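Long-range contacts in cytoplasmic protein (Cryptococcus neoformans var. grubii serotype A, PDB 7LPO), which is a family 5 glycoside hydrolase that probably cleaves the beta-glucosidic bond of sterylglucosides, acting as a sterylglucosidase: residues A[36-41]-A[95-100]; A[664-669]-A[708-713]. All coordinates share one frame; numbering follows the deposited sequence.

Interaction 1. Residues A[36-41]-A[95-100]; sequences LVLRGV and GYNLLR
Asn97 turns its CG between its own backbone N and carbonyl carbon (chi1 54°), and the amide, nearly eclipsed at chi2 7°, reaches the backbone of 36-41 just where that strand is interrupted. There OD1 of Asn97 takes the N-H of Arg39 at 2.9 Å, in the plane of the amide carbonyl, while ND2 gives a weak bond to Val37 O. The backbone N of Asn97 donates to Arg39 O, also at 2.9 Å. Asn97 thus supplies the bonds to 36-41 ahead of the regular pairing with strand 98-104; Val37 and Leu38 also bond Val671 and Tyr568 through their backbones. The Asn97 and Leu38 side chains cross at about a right angle, CD2 of Leu38 near ND2.

Then parallel pairing takes over: Arg100 N donates to Val41 O at 3.1 Å, and Val41 N makes a weak bond to Leu98 O. Tyr96 (CG anti to the carbonyl carbon, chi1 -63°) has Gly40 C over one ring face, and its CG is 3.6 Å from Gly40 CA. Farther out, CE2 of Tyr96 meets Val41 CG1 at 3.6 Å, whereas CG2 of Val41 runs alongside Leu99, 3.8 Å from its CD2. These are adjacent strands of the family's TIM barrel. Bonding both the N-H and the C=O of Arg39 through Asn97 satisfies buried backbone polar groups where pairing with strand 98-104 has not yet begun.

Interaction 2. Residues A[664-669]-A[708-713]; sequences AFCRPY and EIYLPF
Tyr669 O accepts the backbone N-H of Tyr710 at 2.9 Å, and Tyr669 N returns a longer bond of 3.3 Å to Tyr710 O. The two make one antiparallel hydrogen-bonded pair, with both tyrosine side chains on the same face of the sheet. The rings cross at a slant, CE1 of Tyr669 lying 4.1 Å from CD2 of Tyr710. Tyr710 O also receives the CA-H of Pro668, CA to O 3.1 Å.

Beyond this pair the chains pack through Cys666, Pro668 and Pro712. With SG anti to its backbone N (chi1 -177°), Cys666 points its sulfur at the edge of the Tyr710 ring, 5.4 Å from the centroid and 3.3 Å from OH, a sulfur-aromatic contact made in the ring plane. Tyr710 OH itself hydrogen-bonds Ala93 O. The Cys666 sulfur also rests on CB of Pro712 at 3.5 Å. Arg667 O lies at the Tyr710 edge too, near CD2. The proline rings meet through Pro668 CB and Pro712 CD, 3.9 Å apart, and Leu711 CD2 adds to the apolar patch by touching Pro668 CB.

Arg667 turns the other way: its NH1 bonds Ala664 O within the guanidinium plane, and salt bridges tie it to Asp554, on helix 547-559, and to Asp561. Thus 664-669 leads from helix 662-665 into strand 669-673, which in the glycoside hydrolase family 5 C-terminal domain pairs with 707-710 on one side and with barrel strand 35-43 on the other; strand 689-696 packs on Pro668 and Ile709 through Phe689, while Pro712 occupies the N-cap of helix 713-716.

In the fold
The centres of the two interactions lie about 12 Å apart, on the same side of the chain's centre, and they come in series: interaction 1 joins strands 35-43 and 98-104 early in the chain, and interaction 2 pairs strands 669-673 and 707-710 in the C-terminal domain. Strand 35-43 bridges the two, parallel to 98-104 and antiparallel to 669-673. Direct contacts reinforce this link: Tyr669 OH probably bonds Gly95 O at 2.7 Å, and Tyr96 OH probably bonds Phe665 O at 2.8 Å. The beta domain is thus joined to the barrel by backbone pairing and by tyrosine hydroxyls reaching across from both sides.

Interaction 1. Residues A[36-41]-A[95-100]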
loop_
_atom_site.group_PDB
_atom_site.type_symbol
_atom_site.label_atom_id
_atom_site.label_comp_id
_atom_site.label_asym_id
_atom_site.label_seq_id
_atom_site.Cartn_x
_atom_site.Cartn_y
_atom_site.Cartn_z
ATOM N N LEU A 36 6.917 11.072 18.459
ATOM C CA LEU A 36 6.568 9.663 18.350
ATOM C C LEU A 36 6.996 9.108 16.999
ATOM O O LEU A 36 6.920 9.799 15.978
ATOM C CB LEU A 36 5.064 9.459 18.524
ATOM C CG LEU A 36 4.446 10.030 19.798
ATOM C CD1 LEU A 36 2.940 9.856 19.785
ATOM C CD2 LEU A 36 5.053 9.386 21.036
ATOM N N VAL A 37 7.446 7.853 17.002
ATOM C CA VAL A 37 7.730 7.112 15.779
ATOM C C VAL A 37 6.797 5.912 15.743
ATOM O O VAL A 37 6.786 5.101 16.678
ATOM C CB VAL A 37 9.196 6.666 15.691
ATOM C CG1 VAL A 37 9.404 5.768 14.452
ATOM C CG2 VAL A 37 10.129 7.870 15.645
ATOM N N LEU A 38 6.010 5.806 14.671
ATOM C CA LEU A 38 5.029 4.741 14.518
ATOM C C LEU A 38 5.528 3.755 13.474
ATOM O O LEU A 38 5.762 4.129 12.318
ATOM C CB LEU A 38 3.662 5.294 14.116
ATOM C CG LEU A 38 3.012 6.234 15.129
ATOM C CD1 LEU A 38 1.737 6.814 14.507
ATOM C CD2 LEU A 38 2.705 5.526 16.441
ATOM N N ARG A 39 5.661 2.496 13.877
ATOM C CA ARG A 39 6.183 1.452 13.015
ATOM C C ARG A 39 5.366 0.191 13.206
ATOM O O ARG A 39 5.038 -0.191 14.334
ATOM C CB ARG A 39 7.662 1.185 13.306
ATOM C CG ARG A 39 8.548 2.248 12.689
ATOM C CD ARG A 39 10.026 2.065 13.026
ATOM N NE ARG A 39 10.779 3.133 12.385
ATOM C CZ ARG A 39 12.101 3.203 12.314
ATOM N NH1 ARG A 39 12.852 2.254 12.854
ATOM N NH2 ARG A 39 12.664 4.235 11.684
ATOM N N GLY A 40 5.052 -0.456 12.092
ATOM C CA GLY A 40 4.243 -1.644 12.147
ATOM C C GLY A 40 4.107 -2.303 10.795
ATOM O O GLY A 40 5.048 -2.278 9.995
ATOM N N VAL A 41 2.933 -2.886 10.532
ATOM C CA VAL A 41 2.709 -3.709 9.352
ATOM C C VAL A 41 1.341 -3.393 8.768
ATOM O O VAL A 41 0.457 -2.855 9.440
ATOM C CB VAL A 41 2.800 -5.214 9.682
ATOM C CG1 VAL A 41 4.111 -5.517 10.356
ATOM C CG2 VAL A 41 1.635 -5.626 10.612
ATOM N N GLY A 95 7.910 -5.213 18.617
ATOM C CA GLY A 95 8.081 -3.791 18.818
ATOM C C GLY A 95 7.122 -2.912 18.047
ATOM O O GLY A 95 7.196 -1.685 18.172
ATOM N N TYR A 96 6.215 -3.488 17.267
ATOM C CA TYR A 96 5.322 -2.688 16.441
ATOM C C TYR A 96 4.221 -2.048 17.277
ATOM O O TYR A 96 3.723 -2.642 18.236
ATOM C CB TYR A 96 4.721 -3.553 15.341
ATOM C CG TYR A 96 5.768 -4.085 14.384
ATOM C CD1 TYR A 96 6.891 -3.331 14.066
ATOM C CD2 TYR A 96 5.631 -5.331 13.794
ATOM C CE1 TYR A 96 7.848 -3.805 13.201
ATOM C CE2 TYR A 96 6.589 -5.810 12.921
ATOM C CZ TYR A 96 7.694 -5.047 12.634
ATOM O OH TYR A 96 8.653 -5.524 11.775
ATOM N N ASN A 97 3.872 -0.809 16.926
ATOM C CA ASN A 97 2.775 -0.092 17.566
ATOM C C ASN A 97 1.783 0.460 16.548
ATOM O O ASN A 97 0.947 1.302 16.903
ATOM C CB ASN A 97 3.313 1.049 18.434
ATOM C CG ASN A 97 4.241 1.983 17.663
ATOM O OD1 ASN A 97 4.391 1.861 16.446
ATOM N ND2 ASN A 97 4.865 2.921 18.371
ATOM N N LEU A 98 1.850 0.010 15.298
ATOM C CA LEU A 98 1.060 0.584 14.220
ATOM C C LEU A 98 0.553 -0.520 13.310
ATOM O O LEU A 98 1.253 -1.503 13.049
ATOM C CB LEU A 98 1.889 1.584 13.403
ATOM C CG LEU A 98 1.271 2.167 12.131
ATOM C CD1 LEU A 98 0.272 3.241 12.481
ATOM C CD2 LEU A 98 2.369 2.722 11.231
ATOM N N LEU A 99 -0.674 -0.349 12.837
ATOM C CA LEU A 99 -1.284 -1.251 11.873
ATOM C C LEU A 99 -1.969 -0.399 10.822
ATOM O O LEU A 99 -2.722 0.511 11.173
ATOM C CB LEU A 99 -2.304 -2.188 12.527
ATOM C CG LEU A 99 -1.798 -3.123 13.619
ATOM C CD1 LEU A 99 -2.984 -3.740 14.336
ATOM C CD2 LEU A 99 -0.894 -4.189 13.052
ATOM N N ARG A 100 -1.668 -0.659 9.549
ATOM C CA ARG A 100 -2.433 -0.118 8.435
ATOM C C ARG A 100 -3.482 -1.169 8.105
ATOM O O ARG A 100 -3.142 -2.279 7.680
ATOM C CB ARG A 100 -1.531 0.181 7.244
ATOM C CG ARG A 100 -2.265 0.818 6.071
ATOM C CD ARG A 100 -1.271 1.439 5.134
ATOM N NE ARG A 100 -1.867 1.985 3.920
ATOM C CZ ARG A 100 -1.893 1.359 2.749
ATOM N NH1 ARG A 100 -1.385 0.134 2.619
ATOM N NH2 ARG A 100 -2.429 1.963 1.699
#

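Interaction 2. Residues A[664-669]-A[708-713]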
loop_
_atom_site.group_PDB
_atom_site.type_symbol
_atom_site.label_atom_id
_atom_site.label_comp_id
_atom_site.label_asym_id
_atom_site.label_seq_id
_atom_site.Cartn_x
_atom_site.Cartn_y
_atom_site.Cartn_z
ATOM N N ALA A 664 16.066 -8.742 10.249
ATOM C CA ALA A 664 16.067 -7.500 9.487
ATOM C C ALA A 664 14.852 -6.626 9.764
ATOM O O ALA A 664 14.978 -5.397 9.765
ATOM C CB ALA A 664 16.149 -7.799 7.987
ATOM N N PHE A 665 13.674 -7.211 10.009
ATOM C CA PHE A 665 12.496 -6.375 10.209
ATOM C C PHE A 665 12.182 -6.092 11.672
ATOM O O PHE A 665 11.428 -5.156 11.945
ATOM C CB PHE A 665 11.258 -6.966 9.502
ATOM C CG PHE A 665 10.761 -8.290 10.034
ATOM C CD1 PHE A 665 10.110 -8.380 11.252
ATOM C CD2 PHE A 665 10.865 -9.431 9.255
ATOM C CE1 PHE A 665 9.613 -9.594 11.704
ATOM C CE2 PHE A 665 10.360 -10.647 9.693
ATOM C CZ PHE A 665 9.732 -10.730 10.920
ATOM N N CYS A 666 12.757 -6.836 12.611
ATOM C CA CYS A 666 12.591 -6.570 14.039
ATOM C C CYS A 666 13.846 -5.854 14.523
ATOM O O CYS A 666 14.919 -6.465 14.607
ATOM C CB CYS A 666 12.358 -7.865 14.815
ATOM S SG CYS A 666 12.058 -7.599 16.576
ATOM N N ARG A 667 13.713 -4.565 14.838
ATOM C CA ARG A 667 14.858 -3.677 14.989
ATOM C C ARG A 667 14.658 -2.721 16.154
ATOM O O ARG A 667 13.520 -2.369 16.483
ATOM C CB ARG A 667 15.094 -2.829 13.728
ATOM C CG ARG A 667 14.910 -3.556 12.400
ATOM C CD ARG A 667 14.589 -2.566 11.277
ATOM N NE ARG A 667 15.685 -1.640 11.013
ATOM C CZ ARG A 667 16.797 -1.954 10.344
ATOM N NH1 ARG A 667 16.979 -3.181 9.860
ATOM N NH2 ARG A 667 17.736 -1.035 10.157
ATOM N N PRO A 668 15.745 -2.277 16.786
ATOM C CA PRO A 668 15.621 -1.225 17.806
ATOM C C PRO A 668 15.247 0.108 17.180
ATOM O O PRO A 668 15.699 0.450 16.085
ATOM C CB PRO A 668 17.021 -1.166 18.424
ATOM C CG PRO A 668 17.927 -1.598 17.281
ATOM C CD PRO A 668 17.151 -2.671 16.561
ATOM N N TYR A 669 14.423 0.870 17.889
ATOM C CA TYR A 669 14.052 2.203 17.434
ATOM C C TYR A 669 13.406 2.954 18.593
ATOM O O TYR A 669 12.902 2.332 19.536
ATOM C CB TYR A 669 13.098 2.143 16.231
ATOM C CG TYR A 669 11.681 1.777 16.557
ATOM C CD1 TYR A 669 11.319 0.459 16.775
ATOM C CD2 TYR A 669 10.693 2.751 16.615
ATOM C CE1 TYR A 669 10.007 0.119 17.070
ATOM C CE2 TYR A 669 9.385 2.429 16.893
ATOM C CZ TYR A 669 9.046 1.111 17.123
ATOM O OH TYR A 669 7.744 0.793 17.406
ATOM N N GLU A 708 11.730 6.734 25.274
ATOM C CA GLU A 708 11.513 5.296 25.332
ATOM C C GLU A 708 11.986 4.678 24.028
ATOM O O GLU A 708 11.618 5.142 22.944
ATOM C CB GLU A 708 10.041 4.939 25.552
ATOM C CG GLU A 708 9.470 5.429 26.859
ATOM C CD GLU A 708 8.004 5.042 27.043
ATOM O OE1 GLU A 708 7.726 3.833 27.219
ATOM O OE2 GLU A 708 7.139 5.948 27.013
ATOM N N ILE A 709 12.788 3.630 24.142
ATOM C CA ILE A 709 13.388 2.943 23.010
ATOM C C ILE A 709 13.040 1.467 23.122
ATOM O O ILE A 709 13.120 0.883 24.209
ATOM C CB ILE A 709 14.921 3.150 22.977
ATOM C CG1 ILE A 709 15.242 4.562 22.485
ATOM C CG2 ILE A 709 15.577 2.096 22.117
ATOM C CD1 ILE A 709 16.630 5.063 22.899
ATOM N N TYR A 710 12.646 0.867 22.003
ATOM C CA TYR A 710 12.411 -0.569 21.924
ATOM C C TYR A 710 13.725 -1.279 21.617
ATOM O O TYR A 710 14.406 -0.934 20.647
ATOM C CB TYR A 710 11.372 -0.877 20.843
ATOM C CG TYR A 710 11.253 -2.340 20.471
ATOM C CD1 TYR A 710 10.617 -3.243 21.313
ATOM C CD2 TYR A 710 11.755 -2.812 19.268
ATOM C CE1 TYR A 710 10.503 -4.582 20.968
ATOM C CE2 TYR A 710 11.657 -4.134 18.923
ATOM C CZ TYR A 710 11.024 -5.021 19.771
ATOM O OH TYR A 710 10.904 -6.344 19.419
ATOM N N LEU A 711 14.075 -2.266 22.436
ATOM C CA LEU A 711 15.262 -3.088 22.193
ATOM C C LEU A 711 14.854 -4.547 22.036
ATOM O O LEU A 711 14.481 -5.196 23.031
ATOM C CB LEU A 711 16.269 -2.936 23.329
ATOM C CG LEU A 711 16.849 -1.539 23.559
ATOM C CD1 LEU A 711 17.677 -1.552 24.837
ATOM C CD2 LEU A 711 17.683 -1.067 22.391
ATOM N N PRO A 712 14.915 -5.114 20.833
ATOM C CA PRO A 712 14.318 -6.442 20.618
ATOM C C PRO A 712 15.152 -7.573 21.211
ATOM O O PRO A 712 16.373 -7.634 21.038
ATOM C CB PRO A 712 14.228 -6.552 19.090
ATOM C CG PRO A 712 15.323 -5.649 18.582
ATOM C CD PRO A 712 15.452 -4.524 19.595
ATOM N N PHE A 713 14.462 -8.488 21.897
ATOM C CA PHE A 713 15.065 -9.760 22.279
ATOM C C PHE A 713 15.707 -10.449 21.086
ATOM O O PHE A 713 16.694 -11.175 21.240
ATOM C CB PHE A 713 14.006 -10.706 22.868
ATOM C CG PHE A 713 13.497 -10.309 24.219
ATOM C CD1 PHE A 713 14.339 -9.763 25.170
ATOM C CD2 PHE A 713 12.170 -10.506 24.542
ATOM C CE1 PHE A 713 13.863 -9.412 26.419
ATOM C CE2 PHE A 713 11.683 -10.156 25.777
ATOM C CZ PHE A 713 12.534 -9.606 26.722
#